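Local coordinates for probable cobalt-precorrin-6B C(15)-methyltransferase (decarboxylating) (Methanothermobacter thermautotrophicus, PDB 1L3B), which probably methylates C-15 of cobalt-precorrin-6B with S-adenosyl-L-methionine and removes the C-12 carboxylate as carbon dioxide, giving cobalt-precorrin-7 in anaerobic cobalamin biosynthesis, at residues A[98-103]-A[123-128]. Numbering follows the deposited sequence.
Sequences IPDIDI and KLKPGG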
loop_
_atom_site.group_PDB
_atom_site.type_symbol
_atom_site.label_atom_id
_atom_site.label_comp_id
_atom_site.label_asym_id
_atom_site.label_seq_id
_atom_site.Cartn_x
_atom_site.Cartn_y
_atom_site.Cartn_z
ATOM N N ILE A 98 21.396 29.070 -13.186
ATOM C CA ILE A 98 20.008 29.455 -12.985
ATOM C C ILE A 98 19.785 30.521 -11.906
ATOM O O ILE A 98 20.520 30.569 -10.922
ATOM C CB ILE A 98 19.197 28.175 -12.685
ATOM C CG1 ILE A 98 19.077 27.369 -13.978
ATOM C CG2 ILE A 98 17.842 28.495 -12.079
ATOM C CD1 ILE A 98 18.311 26.086 -13.818
ATOM N N PRO A 99 18.786 31.414 -12.111
ATOM C CA PRO A 99 18.407 32.502 -11.196
ATOM C C PRO A 99 17.826 31.853 -9.953
ATOM O O PRO A 99 17.879 30.639 -9.819
ATOM C CB PRO A 99 17.316 33.247 -11.963
ATOM C CG PRO A 99 17.616 32.964 -13.385
ATOM C CD PRO A 99 18.019 31.511 -13.368
ATOM N N ASP A 100 17.248 32.648 -9.063
ATOM C CA ASP A 100 16.666 32.101 -7.847
ATOM C C ASP A 100 15.278 31.504 -8.118
ATOM O O ASP A 100 14.495 32.063 -8.887
ATOM C CB ASP A 100 16.564 33.191 -6.784
ATOM C CG ASP A 100 17.899 33.813 -6.466
ATOM O OD1 ASP A 100 18.907 33.079 -6.509
ATOM O OD2 ASP A 100 17.945 35.029 -6.175
ATOM N N ILE A 101 14.963 30.380 -7.476
ATOM C CA ILE A 101 13.661 29.744 -7.684
ATOM C C ILE A 101 12.705 29.748 -6.490
ATOM O O ILE A 101 13.128 29.867 -5.343
ATOM C CB ILE A 101 13.830 28.264 -8.184
ATOM C CG1 ILE A 101 14.607 27.419 -7.157
ATOM C CG2 ILE A 101 14.555 28.253 -9.527
ATOM C CD1 ILE A 101 16.101 27.652 -7.144
ATOM N N ASP A 102 11.412 29.613 -6.779
ATOM C CA ASP A 102 10.366 29.591 -5.756
ATOM C C ASP A 102 9.971 28.127 -5.531
ATOM O O ASP A 102 9.511 27.747 -4.451
ATOM C CB ASP A 102 9.124 30.351 -6.229
ATOM C CG ASP A 102 9.418 31.780 -6.641
ATOM O OD1 ASP A 102 9.737 32.608 -5.758
ATOM O OD2 ASP A 102 9.317 32.072 -7.858
ATOM N N ILE A 103 10.151 27.320 -6.573
ATOM C CA ILE A 103 9.829 25.904 -6.542
ATOM C C ILE A 103 10.918 25.045 -7.133
ATOM O O ILE A 103 11.331 25.239 -8.278
ATOM C CB ILE A 103 8.588 25.621 -7.325
ATOM C CG1 ILE A 103 7.438 26.347 -6.665
ATOM C CG2 ILE A 103 8.391 24.108 -7.459
ATOM C CD1 ILE A 103 6.138 26.094 -7.322
ATOM N N LYS A 123 20.171 29.016 -3.925
ATOM C CA LYS A 123 19.441 29.668 -5.023
ATOM C C LYS A 123 17.926 29.738 -4.802
ATOM O O LYS A 123 17.174 30.121 -5.703
ATOM C CB LYS A 123 19.690 28.940 -6.354
ATOM C CG LYS A 123 21.132 28.936 -6.800
ATOM C CD LYS A 123 21.257 28.974 -8.312
ATOM C CE LYS A 123 22.697 29.266 -8.715
ATOM N NZ LYS A 123 22.813 30.546 -9.475
ATOM N N LEU A 124 17.477 29.381 -3.607
ATOM C CA LEU A 124 16.049 29.404 -3.295
ATOM C C LEU A 124 15.564 30.776 -2.803
ATOM O O LEU A 124 16.066 31.296 -1.806
ATOM C CB LEU A 124 15.766 28.356 -2.225
ATOM C CG LEU A 124 14.381 27.740 -2.190
ATOM C CD1 LEU A 124 14.121 26.986 -3.480
ATOM C CD2 LEU A 124 14.295 26.824 -0.991
ATOM N N LYS A 125 14.595 31.368 -3.493
ATOM C CA LYS A 125 14.074 32.678 -3.080
ATOM C C LYS A 125 13.375 32.525 -1.726
ATOM O O LYS A 125 12.895 31.444 -1.385
ATOM C CB LYS A 125 13.054 33.204 -4.099
ATOM C CG LYS A 125 13.557 33.284 -5.529
ATOM C CD LYS A 125 12.445 33.659 -6.500
ATOM C CE LYS A 125 12.688 35.041 -7.089
ATOM N NZ LYS A 125 11.907 35.303 -8.344
ATOM N N PRO A 126 13.307 33.599 -0.933
ATOM C CA PRO A 126 12.625 33.426 0.355
ATOM C C PRO A 126 11.203 32.862 0.147
ATOM O O PRO A 126 10.474 33.318 -0.733
ATOM C CB PRO A 126 12.594 34.846 0.927
ATOM C CG PRO A 126 13.797 35.499 0.316
ATOM C CD PRO A 126 13.791 34.981 -1.107
ATOM N N GLY A 127 10.821 31.875 0.952
ATOM C CA GLY A 127 9.499 31.290 0.828
ATOM C C GLY A 127 9.429 30.165 -0.187
ATOM O O GLY A 127 8.352 29.607 -0.440
ATOM N N GLY A 128 10.580 29.818 -0.759
ATOM C CA GLY A 128 10.643 28.756 -1.752
ATOM C C GLY A 128 10.453 27.371 -1.177
ATOM O O GLY A 128 10.735 27.148 -0.006
#
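Ile-101 and Leu-124 form a parallel beta bridge that shows how backbone pairing and long side chains can share the work of joining two chain segments. Ile-101 N donates to Lys-123 O at 2.8 Å, and Lys-125 N returns a bond of 2.8 Å to Ile-101 O, bracketing Leu-124. On the bridge's apolar face the two side chains cross at about a right angle, Ile-101 CG1 meeting Leu-124 CD1 at 3.7 Å. With CG1 set between backbone N and carbonyl carbon (chi1 60°), the isoleucine also brings CD1 over the Lys-123 carbonyl. Lys-123 is bent at chi2 and chi4, and Lys-123 NZ donates to Ile-98 O at 2.7 Å in the carbonyl plane; Cys-96 O is a second acceptor for the same amine. An alanine here has no amine, and the carbonyls of Ile-98 and Cys-96 would probably be left without this shared donor. Lys-125 lies further along, against the two aspartates: its CG packs on Asp-100 CB, and its CD lies beside Asp-102 OD1. Asp-102 OD2 is bonded by Val-36 N and stays 4.2 Å from Lys-125 NZ, too far for a salt bridge. A type II turn from Lys-125 to Gly-128 then leads into strand 128-134, beside strand 101-106 in the Rossmann-like methyltransferase sheet. Chemically, the join relies on amide and ammonium donors meeting main-chain carbonyls, while the nearby opposite charges probably add only diffuse attraction.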